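Local coordinates for putative peptidase (Chlamydophila abortus, PDB 3CE2), which is a putative zinc metallopeptidase of the M3B (oligopeptidase F) family that probably cleaves a variety of small bioactive peptides, at residues D64-L69 with I136-S141; Q197-E202 with R225-L230; G360-Y365 with V386-T391; N274-T279 with F574-L579; K169-A174 with V255-N260. All coordinates share one frame; numbering follows the deposited sequence.

Interaction 1 (D64-L69 with I136-S141)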
# COMPACT_ATOMS: atom_id res chain seq x y z
N ASP A 64 24.28 -6.76 27.80
CA ASP A 64 25.39 -5.83 27.80
C ASP A 64 26.59 -6.45 27.07
O ASP A 64 27.69 -5.90 27.07
CB ASP A 64 25.75 -5.35 29.22
CG ASP A 64 26.11 -6.49 30.16
OD1 ASP A 64 25.94 -7.68 29.81
OD2 ASP A 64 26.57 -6.19 31.28
N ASN A 65 26.36 -7.59 26.42
CA ASN A 65 27.41 -8.33 25.76
C ASN A 65 27.10 -8.64 24.29
O ASN A 65 26.26 -9.48 23.99
CB ASN A 65 27.65 -9.62 26.53
CG ASN A 65 28.73 -10.46 25.93
OD1 ASN A 65 28.68 -10.87 24.77
ND2 ASN A 65 29.73 -10.76 26.74
N SER A 66 27.80 -7.97 23.39
CA SER A 66 27.47 -8.06 21.98
C SER A 66 27.46 -9.47 21.44
O SER A 66 26.78 -9.75 20.47
CB SER A 66 28.41 -7.18 21.18
OG SER A 66 28.28 -5.84 21.61
N GLU A 67 28.22 -10.36 22.06
CA GLU A 67 28.26 -11.72 21.55
C GLU A 67 26.99 -12.49 21.92
O GLU A 67 26.55 -13.37 21.18
CB GLU A 67 29.51 -12.46 22.02
CG GLU A 67 29.68 -13.83 21.33
CD GLU A 67 31.13 -14.26 21.15
OE1 GLU A 67 31.43 -15.47 21.28
OE2 GLU A 67 31.98 -13.37 20.87
N SER A 68 26.41 -12.14 23.05
CA SER A 68 25.16 -12.74 23.48
C SER A 68 24.02 -12.29 22.57
O SER A 68 23.20 -13.09 22.10
CB SER A 68 24.86 -12.37 24.92
OG SER A 68 23.97 -13.32 25.47
N LEU A 69 23.98 -10.98 22.33
CA LEU A 69 22.98 -10.38 21.49
C LEU A 69 23.08 -10.98 20.10
O LEU A 69 22.08 -11.34 19.50
CB LEU A 69 23.20 -8.88 21.46
CG LEU A 69 22.33 -7.95 20.65
CD1 LEU A 69 20.88 -8.22 20.92
CD2 LEU A 69 22.71 -6.52 21.07
N ILE A 136 24.01 1.09 23.83
CA ILE A 136 23.49 1.27 22.49
C ILE A 136 24.71 1.45 21.57
O ILE A 136 24.90 0.69 20.61
CB ILE A 136 22.53 2.51 22.39
CG1 ILE A 136 21.24 2.34 23.23
CG2 ILE A 136 22.20 2.85 20.94
CD1 ILE A 136 20.65 0.98 23.20
N ALA A 137 25.56 2.42 21.89
CA ALA A 137 26.70 2.74 21.01
C ALA A 137 27.68 1.59 20.92
O ALA A 137 28.23 1.32 19.85
CB ALA A 137 27.39 4.06 21.39
N GLN A 138 27.87 0.86 22.02
CA GLN A 138 28.76 -0.29 21.97
C GLN A 138 28.26 -1.31 20.96
O GLN A 138 29.06 -1.92 20.25
CB GLN A 138 28.91 -0.93 23.34
CG GLN A 138 29.62 -2.29 23.29
CD GLN A 138 29.43 -3.11 24.60
OE1 GLN A 138 29.51 -2.57 25.72
NE2 GLN A 138 29.17 -4.42 24.45
N HIS A 139 26.94 -1.49 20.90
CA HIS A 139 26.36 -2.48 20.00
C HIS A 139 26.36 -2.01 18.55
O HIS A 139 26.57 -2.81 17.63
CB HIS A 139 24.93 -2.82 20.41
CG HIS A 139 24.84 -3.69 21.61
ND1 HIS A 139 25.63 -4.81 21.78
CD2 HIS A 139 24.06 -3.61 22.72
CE1 HIS A 139 25.34 -5.38 22.94
NE2 HIS A 139 24.38 -4.67 23.52
N LEU A 140 26.11 -0.73 18.34
CA LEU A 140 26.13 -0.18 16.99
C LEU A 140 27.56 -0.14 16.44
O LEU A 140 27.75 0.02 15.24
CB LEU A 140 25.49 1.22 16.96
CG LEU A 140 24.02 1.12 17.34
CD1 LEU A 140 23.33 2.47 17.21
CD2 LEU A 140 23.33 0.09 16.46
N SER A 141 28.53 -0.31 17.33
CA SER A 141 29.96 -0.33 16.99
C SER A 141 30.53 -1.73 16.89
O SER A 141 31.61 -1.90 16.36
CB SER A 141 30.74 0.33 18.11
OG SER A 141 30.82 1.69 17.84
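Ser-66 and His-139 meet through a hydrogen bond between OG and ND1, 2.8 Å long, in which either atom could supply the proton. The hydroxyl comes in at the edge of the imidazole, close to its plane. Over one face of the same ring sits the CD2 methyl of Leu-69, almost exactly above the centre: it lies 3.3 Å from the centroid and only 5° off the normal, a CH-pi contact. Leu-69 gets there because its CG is turned anti to the backbone N (chi1 179°), which sends the branch across the gap. A third arm comes from Gln-138, whose extended chain carries NE2 over to two weak hydrogen bonds, one to Ser-66 OG at 3.3 Å and one to Asp-64 O at 3.4 Å.

What meets here is the first turn of the long helix 66-96 and the later part of the short helix 133-141. Asn-65 is the N-cap of the long helix: its OD1 accepts from Ser-68 N at 3.1 Å and more weakly from Glu-67 N, fixing the turn on which Ser-66 and Leu-69 ride. The other end of the imidazole is held as well, since NE2 of His-139 is hydrogen-bonded to Leu-63 O. Bonds at both nitrogens fix the ring's rotation. Farther out, Phe-156 of helix 149-156 and Leu-145 pack against His-139.

Interaction 2 (Q197-E202 with R225-L230)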
# COMPACT_ATOMS: atom_id res chain seq x y z
N GLN A 197 -31.20 6.58 -2.25
CA GLN A 197 -31.39 6.11 -3.63
C GLN A 197 -30.85 7.02 -4.70
O GLN A 197 -31.11 8.22 -4.71
CB GLN A 197 -32.88 5.93 -3.91
CG GLN A 197 -33.34 4.50 -3.87
CD GLN A 197 -34.79 4.40 -3.44
OE1 GLN A 197 -35.52 3.49 -3.84
NE2 GLN A 197 -35.23 5.36 -2.62
N ALA A 198 -30.13 6.43 -5.63
CA ALA A 198 -29.77 7.13 -6.85
C ALA A 198 -30.91 7.03 -7.87
O ALA A 198 -31.83 6.23 -7.70
CB ALA A 198 -28.50 6.57 -7.41
N THR A 199 -30.83 7.84 -8.93
CA THR A 199 -31.78 7.81 -10.05
C THR A 199 -31.06 7.97 -11.40
O THR A 199 -30.16 8.80 -11.52
CB THR A 199 -32.78 8.94 -9.93
OG1 THR A 199 -33.15 9.09 -8.55
CG2 THR A 199 -34.01 8.64 -10.75
N ASP A 200 -31.47 7.21 -12.41
CA ASP A 200 -30.91 7.41 -13.74
C ASP A 200 -31.74 8.39 -14.57
O ASP A 200 -32.69 9.00 -14.05
CB ASP A 200 -30.64 6.08 -14.47
CG ASP A 200 -31.90 5.27 -14.77
OD1 ASP A 200 -33.04 5.80 -14.65
OD2 ASP A 200 -31.73 4.08 -15.13
N SER A 201 -31.35 8.58 -15.82
CA SER A 201 -32.04 9.53 -16.68
C SER A 201 -33.47 9.12 -16.92
O SER A 201 -34.37 9.95 -16.91
CB SER A 201 -31.34 9.68 -18.02
OG SER A 201 -30.18 10.46 -17.86
N GLU A 202 -33.67 7.82 -17.13
CA GLU A 202 -35.02 7.29 -17.30
C GLU A 202 -35.85 7.70 -16.10
O GLU A 202 -36.74 8.55 -16.20
CB GLU A 202 -35.01 5.77 -17.46
CG GLU A 202 -34.05 5.25 -18.53
CD GLU A 202 -34.17 5.98 -19.88
OE1 GLU A 202 -33.85 7.20 -19.94
OE2 GLU A 202 -34.55 5.34 -20.89
N ARG A 225 -24.77 9.48 -11.74
CA ARG A 225 -23.57 9.95 -11.05
C ARG A 225 -23.97 11.03 -10.07
O ARG A 225 -23.55 11.04 -8.92
CB ARG A 225 -22.55 10.51 -12.03
CG ARG A 225 -21.99 9.49 -13.01
CD ARG A 225 -20.61 9.90 -13.53
NE ARG A 225 -20.63 11.22 -14.17
CZ ARG A 225 -20.91 11.45 -15.46
NH1 ARG A 225 -21.21 10.43 -16.26
NH2 ARG A 225 -20.91 12.70 -15.93
N LYS A 226 -24.85 11.92 -10.52
CA LYS A 226 -25.22 13.08 -9.73
C LYS A 226 -26.05 12.72 -8.51
O LYS A 226 -25.73 13.18 -7.39
CB LYS A 226 -25.96 14.08 -10.60
CG LYS A 226 -26.40 15.32 -9.89
CD LYS A 226 -27.44 16.05 -10.72
CE LYS A 226 -28.33 16.86 -9.77
NZ LYS A 226 -29.15 17.96 -10.39
N THR A 227 -27.10 11.91 -8.69
CA THR A 227 -28.00 11.62 -7.54
C THR A 227 -27.36 10.67 -6.54
O THR A 227 -27.69 10.67 -5.36
CB THR A 227 -29.35 11.04 -7.95
OG1 THR A 227 -29.12 9.96 -8.85
CG2 THR A 227 -30.21 12.11 -8.62
N SER A 228 -26.41 9.89 -7.03
CA SER A 228 -25.61 9.00 -6.22
C SER A 228 -24.64 9.77 -5.32
O SER A 228 -24.65 9.62 -4.09
CB SER A 228 -24.84 8.08 -7.14
OG SER A 228 -24.06 7.20 -6.38
N TYR A 229 -23.82 10.61 -5.93
CA TYR A 229 -22.97 11.54 -5.19
C TYR A 229 -23.75 12.37 -4.17
O TYR A 229 -23.38 12.44 -3.00
CB TYR A 229 -22.21 12.45 -6.16
CG TYR A 229 -21.45 13.57 -5.51
CD1 TYR A 229 -20.18 13.34 -4.98
CD2 TYR A 229 -22.01 14.85 -5.39
CE1 TYR A 229 -19.46 14.38 -4.35
CE2 TYR A 229 -21.30 15.88 -4.77
CZ TYR A 229 -20.03 15.63 -4.26
OH TYR A 229 -19.32 16.63 -3.65
N LEU A 230 -24.83 13.02 -4.60
CA LEU A 230 -25.62 13.86 -3.69
C LEU A 230 -26.23 13.03 -2.56
O LEU A 230 -26.32 13.49 -1.42
CB LEU A 230 -26.71 14.62 -4.43
CG LEU A 230 -26.25 15.69 -5.43
CD1 LEU A 230 -27.44 16.29 -6.13
CD2 LEU A 230 -25.45 16.78 -4.75
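OG1 of Thr-227 is held by two backbone groups, one from the strand and one from its own helix. It accepts the backbone N-H of Thr-199 in a short, nearly straight bond (2.7 Å, 165° at the hydrogen) and is also hydrogen-bonded to Glu-223 O, one turn earlier in its own helix. The setting is a small beta-hairpin, strands 197-199 and 205-207, lying against helix 222-237. Strand 197-199 runs nearly antiparallel to the helix segment 225-230, at 161°, with the two axes approaching to 6.2 Å.

The hydroxyl can do this because it sits between the backbone N and the carbonyl carbon of its own residue (chi1 50°), the crowded position, while CG2 swings to the side of the backbone N. So placed, it lies 3.1 Å from Thr-199 O as well. Beside the polar bond the surfaces are close. Through its backbone Ala-198 pairs with His-206 of the neighbouring strand, a residue that has been seen to bind zinc, although none is bound to it in this model. Ala-198 CB lies against Thr-227 OG1 and the helix backbone, 3.9 Å from Ser-228 N and 4.0 Å from Ser-228 CB.

Interaction 3 (G360-Y365 with V386-T391); sequences GWVDKY and VLLNYT
Val-362 fits its CG1 methyl against CD2 of Leu-388 at 3.7 Å, the two branches crossing obliquely, and the same methyl lies 4.3 Å from CB of Val-386. These three side chains form a low apolar ridge beside the paired backbones. Beneath it the strands run parallel, Val-362 alongside Val-386 and Asp-363 alongside Leu-387. Hydrogen bonds alternate from one chain to the other: Val-386 N to Trp-361 O, then Asp-363 N to Val-386 O (2.9 Å), then Leu-388 N to Asp-363 O (3.0 Å). A further rung, Tyr-390 N to Lys-364 O at 2.8 Å, continues the ladder.

CB of Leu-388 sits between the carbonyls of Asp-363 and Lys-364, 3.5 Å from Lys-364 O, and the side chain also touches Ile-400 and Phe-330. Farther along the pair, the two tyrosines meet. They lie side by side and point the same way, CE1 of Tyr-365 being 4.0 Å from CD2 of Tyr-390. Tyr-365 also turns a ring edge to Tyr-390 O, and CB of its neighbour Lys-364 sits over one of its faces. On the face of the sheet that carries Leu-387, the carboxylate of Asp-363 is engaged by salt bridges to Lys-370 and Arg-15. Val-386 drops instead onto Glu-403 and Ser-407 of helix 394-416. This is the small mixed sheet that backs the HExxH helix of an M3 metallopeptidase, the helix whose His-402 and His-406 bind zinc together with Glu-430.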
# COMPACT_ATOMS: atom_id res chain seq x y z
N GLY A 360 6.72 -22.05 -12.49
CA GLY A 360 5.62 -22.31 -11.55
C GLY A 360 5.34 -21.24 -10.50
O GLY A 360 4.97 -21.55 -9.37
N TRP A 361 5.51 -19.98 -10.85
CA TRP A 361 5.24 -18.90 -9.91
C TRP A 361 3.73 -18.68 -9.73
O TRP A 361 3.26 -18.33 -8.65
CB TRP A 361 5.84 -17.61 -10.45
CG TRP A 361 7.32 -17.52 -10.35
CD1 TRP A 361 8.19 -18.55 -10.14
CD2 TRP A 361 8.11 -16.34 -10.47
NE1 TRP A 361 9.48 -18.08 -10.11
CE2 TRP A 361 9.46 -16.72 -10.31
CE3 TRP A 361 7.81 -14.99 -10.68
CZ2 TRP A 361 10.50 -15.81 -10.37
CZ3 TRP A 361 8.85 -14.08 -10.75
CH2 TRP A 361 10.18 -14.49 -10.59
N VAL A 362 2.99 -18.90 -10.81
CA VAL A 362 1.63 -18.45 -10.96
C VAL A 362 0.58 -19.52 -10.79
O VAL A 362 0.60 -20.52 -11.48
CB VAL A 362 1.41 -17.97 -12.37
CG1 VAL A 362 0.39 -16.85 -12.38
CG2 VAL A 362 2.73 -17.53 -12.98
N ASP A 363 -0.36 -19.28 -9.90
CA ASP A 363 -1.63 -19.99 -9.97
C ASP A 363 -2.61 -19.19 -10.84
O ASP A 363 -3.17 -18.20 -10.40
CB ASP A 363 -2.18 -20.20 -8.57
CG ASP A 363 -2.93 -21.49 -8.44
OD1 ASP A 363 -2.29 -22.56 -8.51
OD2 ASP A 363 -4.16 -21.43 -8.28
N LYS A 364 -2.81 -19.63 -12.07
CA LYS A 364 -3.48 -18.78 -13.07
C LYS A 364 -4.98 -18.47 -12.98
O LYS A 364 -5.40 -17.34 -13.26
CB LYS A 364 -3.23 -19.33 -14.48
CG LYS A 364 -1.78 -19.29 -14.88
CD LYS A 364 -1.59 -19.83 -16.27
CE LYS A 364 -0.22 -20.40 -16.43
NZ LYS A 364 -0.38 -21.74 -17.02
N TYR A 365 -5.80 -19.47 -12.68
CA TYR A 365 -7.23 -19.39 -13.02
C TYR A 365 -8.16 -19.62 -11.86
O TYR A 365 -7.77 -20.15 -10.82
CB TYR A 365 -7.57 -20.42 -14.10
CG TYR A 365 -6.86 -20.31 -15.41
CD1 TYR A 365 -6.99 -19.18 -16.22
CD2 TYR A 365 -6.11 -21.38 -15.89
CE1 TYR A 365 -6.34 -19.10 -17.47
CE2 TYR A 365 -5.46 -21.32 -17.14
CZ TYR A 365 -5.58 -20.18 -17.92
OH TYR A 365 -4.91 -20.12 -19.13
N VAL A 386 2.54 -15.98 -7.28
CA VAL A 386 1.50 -15.06 -7.67
C VAL A 386 0.19 -15.80 -7.74
O VAL A 386 0.04 -16.74 -8.55
CB VAL A 386 1.76 -14.50 -9.05
CG1 VAL A 386 0.66 -13.56 -9.43
CG2 VAL A 386 3.07 -13.80 -9.06
N LEU A 387 -0.77 -15.39 -6.92
CA LEU A 387 -2.13 -15.85 -7.07
C LEU A 387 -2.97 -14.92 -7.97
O LEU A 387 -3.19 -13.75 -7.67
CB LEU A 387 -2.79 -16.01 -5.71
CG LEU A 387 -4.19 -16.60 -5.83
CD1 LEU A 387 -4.49 -17.54 -4.66
CD2 LEU A 387 -5.25 -15.49 -5.99
N LEU A 388 -3.43 -15.48 -9.07
CA LEU A 388 -4.29 -14.79 -10.03
C LEU A 388 -5.69 -15.44 -10.08
O LEU A 388 -5.90 -16.60 -9.66
CB LEU A 388 -3.65 -14.88 -11.43
CG LEU A 388 -2.92 -13.73 -12.13
CD1 LEU A 388 -2.05 -12.94 -11.22
CD2 LEU A 388 -2.09 -14.25 -13.30
N ASN A 389 -6.66 -14.69 -10.62
CA ASN A 389 -7.95 -15.25 -11.02
C ASN A 389 -8.20 -14.83 -12.47
O ASN A 389 -9.12 -14.06 -12.77
CB ASN A 389 -9.05 -14.79 -10.07
CG ASN A 389 -9.13 -15.66 -8.83
OD1 ASN A 389 -9.60 -16.80 -8.88
ND2 ASN A 389 -8.64 -15.13 -7.70
N TYR A 390 -7.34 -15.32 -13.35
CA TYR A 390 -7.19 -14.72 -14.67
C TYR A 390 -8.45 -14.90 -15.48
O TYR A 390 -8.88 -16.02 -15.67
CB TYR A 390 -5.97 -15.31 -15.40
CG TYR A 390 -5.75 -14.58 -16.68
CD1 TYR A 390 -5.15 -13.33 -16.69
CD2 TYR A 390 -6.22 -15.10 -17.89
CE1 TYR A 390 -4.99 -12.62 -17.88
CE2 TYR A 390 -6.07 -14.40 -19.08
CZ TYR A 390 -5.46 -13.15 -19.07
OH TYR A 390 -5.28 -12.43 -20.24
N THR A 391 -9.04 -13.81 -15.96
CA THR A 391 -10.31 -13.92 -16.72
C THR A 391 -10.22 -13.47 -18.19
O THR A 391 -11.11 -13.76 -18.98
CB THR A 391 -11.55 -13.23 -16.01
OG1 THR A 391 -11.24 -11.87 -15.66
CG2 THR A 391 -11.95 -14.00 -14.75

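Interaction 4 (N274-T279 with F574-L579)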
# COMPACT_ATOMS: atom_id res chain seq x y z
N ASN A 274 10.11 5.40 10.13
CA ASN A 274 10.79 5.37 8.84
C ASN A 274 11.83 6.46 8.69
O ASN A 274 12.40 6.64 7.61
CB ASN A 274 9.77 5.54 7.73
CG ASN A 274 9.10 4.26 7.37
OD1 ASN A 274 7.93 4.25 6.99
ND2 ASN A 274 9.84 3.15 7.47
N ASN A 275 12.04 7.21 9.77
CA ASN A 275 13.01 8.29 9.76
C ASN A 275 12.77 9.33 8.66
O ASN A 275 13.70 9.72 7.95
CB ASN A 275 14.39 7.72 9.58
CG ASN A 275 15.44 8.71 9.94
OD1 ASN A 275 15.14 9.72 10.58
ND2 ASN A 275 16.68 8.47 9.52
N ILE A 276 11.53 9.79 8.51
CA ILE A 276 11.24 10.78 7.49
C ILE A 276 11.22 12.19 8.09
O ILE A 276 10.57 12.44 9.11
CB ILE A 276 9.89 10.48 6.86
CG1 ILE A 276 9.77 8.98 6.55
CG2 ILE A 276 9.64 11.39 5.63
CD1 ILE A 276 10.21 8.61 5.20
N PRO A 277 11.96 13.13 7.48
CA PRO A 277 11.94 14.50 7.97
C PRO A 277 10.57 15.10 7.67
O PRO A 277 10.02 14.87 6.60
CB PRO A 277 13.03 15.21 7.12
CG PRO A 277 13.79 14.13 6.46
CD PRO A 277 12.85 12.97 6.32
N THR A 278 10.03 15.88 8.61
CA THR A 278 8.71 16.45 8.42
C THR A 278 8.71 17.29 7.15
O THR A 278 7.67 17.48 6.50
CB THR A 278 8.26 17.34 9.59
OG1 THR A 278 8.87 18.62 9.46
CG2 THR A 278 8.63 16.72 10.93
N THR A 279 9.88 17.78 6.77
CA THR A 279 9.89 18.69 5.64
C THR A 279 9.50 17.97 4.35
O THR A 279 8.99 18.57 3.42
CB THR A 279 11.23 19.40 5.48
OG1 THR A 279 12.25 18.44 5.14
CG2 THR A 279 11.60 20.10 6.79
N PHE A 574 16.97 2.87 5.73
CA PHE A 574 15.77 3.70 5.72
C PHE A 574 15.32 3.95 4.30
O PHE A 574 16.15 4.13 3.41
CB PHE A 574 16.03 5.01 6.46
CG PHE A 574 16.31 4.82 7.92
CD1 PHE A 574 15.33 4.30 8.77
CD2 PHE A 574 17.57 5.09 8.44
CE1 PHE A 574 15.59 4.08 10.11
CE2 PHE A 574 17.83 4.89 9.80
CZ PHE A 574 16.84 4.38 10.62
N PRO A 575 14.01 3.96 4.08
CA PRO A 575 13.48 4.07 2.70
C PRO A 575 13.98 5.26 1.88
O PRO A 575 14.24 5.11 0.69
CB PRO A 575 11.96 4.16 2.91
CG PRO A 575 11.75 4.46 4.41
CD PRO A 575 12.95 3.88 5.11
N LEU A 576 14.12 6.44 2.49
CA LEU A 576 14.61 7.58 1.70
C LEU A 576 16.07 7.38 1.31
O LEU A 576 16.48 7.76 0.20
CB LEU A 576 14.43 8.92 2.41
CG LEU A 576 12.99 9.35 2.76
CD1 LEU A 576 13.01 10.70 3.43
CD2 LEU A 576 12.00 9.31 1.57
N GLU A 577 16.84 6.79 2.22
CA GLU A 577 18.23 6.47 1.92
C GLU A 577 18.34 5.47 0.78
O GLU A 577 19.14 5.66 -0.14
CB GLU A 577 18.97 5.98 3.16
CG GLU A 577 19.20 7.10 4.15
CD GLU A 577 19.96 8.26 3.49
OE1 GLU A 577 21.01 7.99 2.84
OE2 GLU A 577 19.51 9.44 3.60
N ILE A 578 17.52 4.42 0.81
CA ILE A 578 17.50 3.46 -0.29
C ILE A 578 17.21 4.17 -1.60
O ILE A 578 17.81 3.89 -2.64
CB ILE A 578 16.41 2.41 -0.09
CG1 ILE A 578 16.86 1.38 0.94
CG2 ILE A 578 16.11 1.72 -1.42
CD1 ILE A 578 15.74 0.34 1.29
N LEU A 579 16.29 5.10 -1.56
CA LEU A 579 15.95 5.85 -2.74
C LEU A 579 17.10 6.76 -3.14
O LEU A 579 17.40 6.84 -4.33
CB LEU A 579 14.68 6.64 -2.50
CG LEU A 579 13.42 5.80 -2.45
CD1 LEU A 579 12.22 6.70 -2.14
CD2 LEU A 579 13.25 5.17 -3.79
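Two torsions set up the CH-pi contact of Asn-275 with Phe-574. In Asn-275 the amide carbon lies opposite the backbone N (chi1 -164°), and in Phe-574 CG stands opposite the carbonyl carbon (chi1 -65°), which carries the ring to the asparagine. CB of Asn-275 then rides over one ring face, 3.8 Å from the centroid and somewhat toward the rim. The amide continues across the ring, its plane 70° from that of the phenyl.

Asn-275 has a positive phi because it is the C-prime residue of a Schellman motif that ends the helix before it. Phe-574 is the N-cap of helix 575-581, so the end of one helix is laid against the start of another, almost 300 residues further along the chain. Pro-575 in the first turn slots in beside Asn-274, crossing it at about a right angle, with CG 3.8 Å from ND2. No hydrogen bond spans the contact. Phe-150 adds an edge-to-face partner to the phenyl group, and Pro-575 leans on Phe-427. Leu-576 fills the bend after the Schellman turn: its CG touches Ile-276 CD1 at 3.8 Å, and its CD1 meets Pro-277 CD at 3.7 Å.

Interaction 5 (K169-A174 with V255-N260)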
# COMPACT_ATOMS: atom_id res chain seq x y z
N LYS A 169 3.77 0.69 30.32
CA LYS A 169 2.70 -0.25 30.61
C LYS A 169 1.34 0.43 30.46
O LYS A 169 0.36 -0.20 30.07
CB LYS A 169 2.84 -0.81 32.03
CG LYS A 169 1.89 -1.96 32.33
CD LYS A 169 1.89 -2.34 33.82
CE LYS A 169 1.05 -3.62 34.03
NZ LYS A 169 0.73 -3.90 35.47
N ILE A 170 1.29 1.71 30.78
CA ILE A 170 0.05 2.44 30.72
C ILE A 170 -0.34 2.79 29.29
O ILE A 170 -1.49 2.61 28.89
CB ILE A 170 0.12 3.71 31.60
CG1 ILE A 170 0.09 3.33 33.08
CG2 ILE A 170 -1.02 4.69 31.26
CD1 ILE A 170 0.65 4.41 34.00
N LEU A 171 0.61 3.29 28.51
CA LEU A 171 0.32 3.62 27.13
C LEU A 171 -0.20 2.40 26.40
O LEU A 171 -1.16 2.49 25.64
CB LEU A 171 1.55 4.17 26.44
CG LEU A 171 1.84 5.58 26.96
CD1 LEU A 171 3.33 5.92 26.83
CD2 LEU A 171 0.93 6.60 26.26
N ALA A 172 0.44 1.26 26.61
CA ALA A 172 0.03 0.05 25.91
C ALA A 172 -1.39 -0.31 26.33
O ALA A 172 -2.08 -1.07 25.65
CB ALA A 172 0.99 -1.10 26.21
N SER A 173 -1.82 0.25 27.45
CA SER A 173 -3.04 -0.16 28.11
C SER A 173 -4.18 0.65 27.55
O SER A 173 -5.30 0.18 27.43
CB SER A 173 -2.92 0.13 29.60
OG SER A 173 -3.63 -0.84 30.32
N ALA A 174 -3.87 1.89 27.20
CA ALA A 174 -4.85 2.81 26.66
C ALA A 174 -5.34 2.37 25.28
O ALA A 174 -6.37 2.84 24.80
CB ALA A 174 -4.24 4.21 26.57
N VAL A 255 -2.78 12.75 19.62
CA VAL A 255 -2.15 13.79 20.45
C VAL A 255 -1.74 13.24 21.80
O VAL A 255 -0.68 13.58 22.31
CB VAL A 255 -3.07 14.97 20.64
CG1 VAL A 255 -2.45 15.99 21.59
CG2 VAL A 255 -3.37 15.59 19.29
N PHE A 256 -2.57 12.39 22.37
CA PHE A 256 -2.25 11.79 23.66
C PHE A 256 -0.98 10.97 23.55
O PHE A 256 -0.06 11.15 24.35
CB PHE A 256 -3.42 10.94 24.13
CG PHE A 256 -3.05 9.86 25.12
CD1 PHE A 256 -2.85 10.17 26.46
CD2 PHE A 256 -2.95 8.54 24.72
CE1 PHE A 256 -2.55 9.18 27.38
CE2 PHE A 256 -2.64 7.54 25.63
CZ PHE A 256 -2.43 7.87 26.96
N TYR A 257 -0.92 10.07 22.58
CA TYR A 257 0.24 9.21 22.41
C TYR A 257 1.51 10.00 22.04
O TYR A 257 2.59 9.72 22.53
CB TYR A 257 -0.01 8.17 21.34
CG TYR A 257 -0.81 6.93 21.73
CD1 TYR A 257 -0.36 6.06 22.73
CD2 TYR A 257 -2.00 6.58 21.05
CE1 TYR A 257 -1.07 4.90 23.06
CE2 TYR A 257 -2.71 5.42 21.38
CZ TYR A 257 -2.25 4.59 22.38
OH TYR A 257 -2.95 3.43 22.71
N ALA A 258 1.36 10.99 21.17
CA ALA A 258 2.50 11.77 20.70
C ALA A 258 3.18 12.53 21.83
O ALA A 258 4.40 12.49 21.98
CB ALA A 258 2.06 12.75 19.63
N LYS A 259 2.40 13.27 22.60
CA LYS A 259 3.00 14.16 23.56
C LYS A 259 3.55 13.40 24.77
O LYS A 259 4.44 13.89 25.45
CB LYS A 259 2.05 15.31 23.94
CG LYS A 259 1.19 15.05 25.16
CD LYS A 259 0.17 16.17 25.34
CE LYS A 259 -0.92 15.77 26.33
NZ LYS A 259 -2.13 16.59 26.12
N ASN A 260 3.08 12.19 25.01
CA ASN A 260 3.64 11.39 26.08
C ASN A 260 4.82 10.50 25.67
O ASN A 260 5.47 9.88 26.51
CB ASN A 260 2.54 10.57 26.77
CG ASN A 260 1.50 11.44 27.46
OD1 ASN A 260 1.73 12.61 27.76
ND2 ASN A 260 0.33 10.86 27.71
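Leu-171 pushes its CD2 methyl into the angle between two aromatic rings, Phe-256 and Tyr-257. Those rings come from consecutive residues of one helix and start off in different directions: CG of Phe-256 stands opposite the backbone N (chi1 157°), whereas CG of Tyr-257 stands opposite the carbonyl carbon (chi1 -81°). Both rings nonetheless reach the partner helix, and CD2 of Phe-256 lies over a face of the tyrosine ring, off toward its rim.

The leucine methyl comes to 3.7 Å from Phe-256 CZ, on a slant that is neither squarely over the ring nor at its edge, and to 3.8 Å from Tyr-257 CD1. Tyr-257 uses its edge in another way, bringing CE1 to 3.5 Å from Leu-171 O, which lies close to the ring plane. Ala-174, one turn on, rests its CB on Phe-256 CE2 at 3.8 Å, so the phenylalanine bridges two successive turns of the opposite helix. At the far end CB of Asn-260 just reaches the leucine methyl.

Helices 165-174 and 240-260 run antiparallel here, their local axes 166° apart in direction and 11.4 Å apart at closest. That is wide for helices in contact, and the two aromatic rings and the leucine branch span the gap between them. Leu-178 also packs on both rings, and Phe-175 on Tyr-257. With no hydrogen bond or salt bridge across it, the contact relies on the shape of an aliphatic branch against aromatic carbon, at a place on the protein surface where several of the touching residues remain partly exposed.

In the fold
Interaction 3 is the buried contact of the set and the one built on strand pairing; it sits beside the zinc-binding helix and relies on a ladder of backbone bonds. Interactions 1 and 5 lie far from any annotated site: interaction 1 joins helix ends through a doubly held histidine, while interaction 5, at the surface, has no polar bond across it. Interaction 4 is also free of cross-contact hydrogen bonds, yet it lies nearer the centre of the chain. Interaction 2 turns on one threonine hydroxyl, on the opposite side of the chain's centre from interaction 1, their centres about 65 Å apart. Interactions 2 and 5 use helices that follow each other, 222-237 and 240-260.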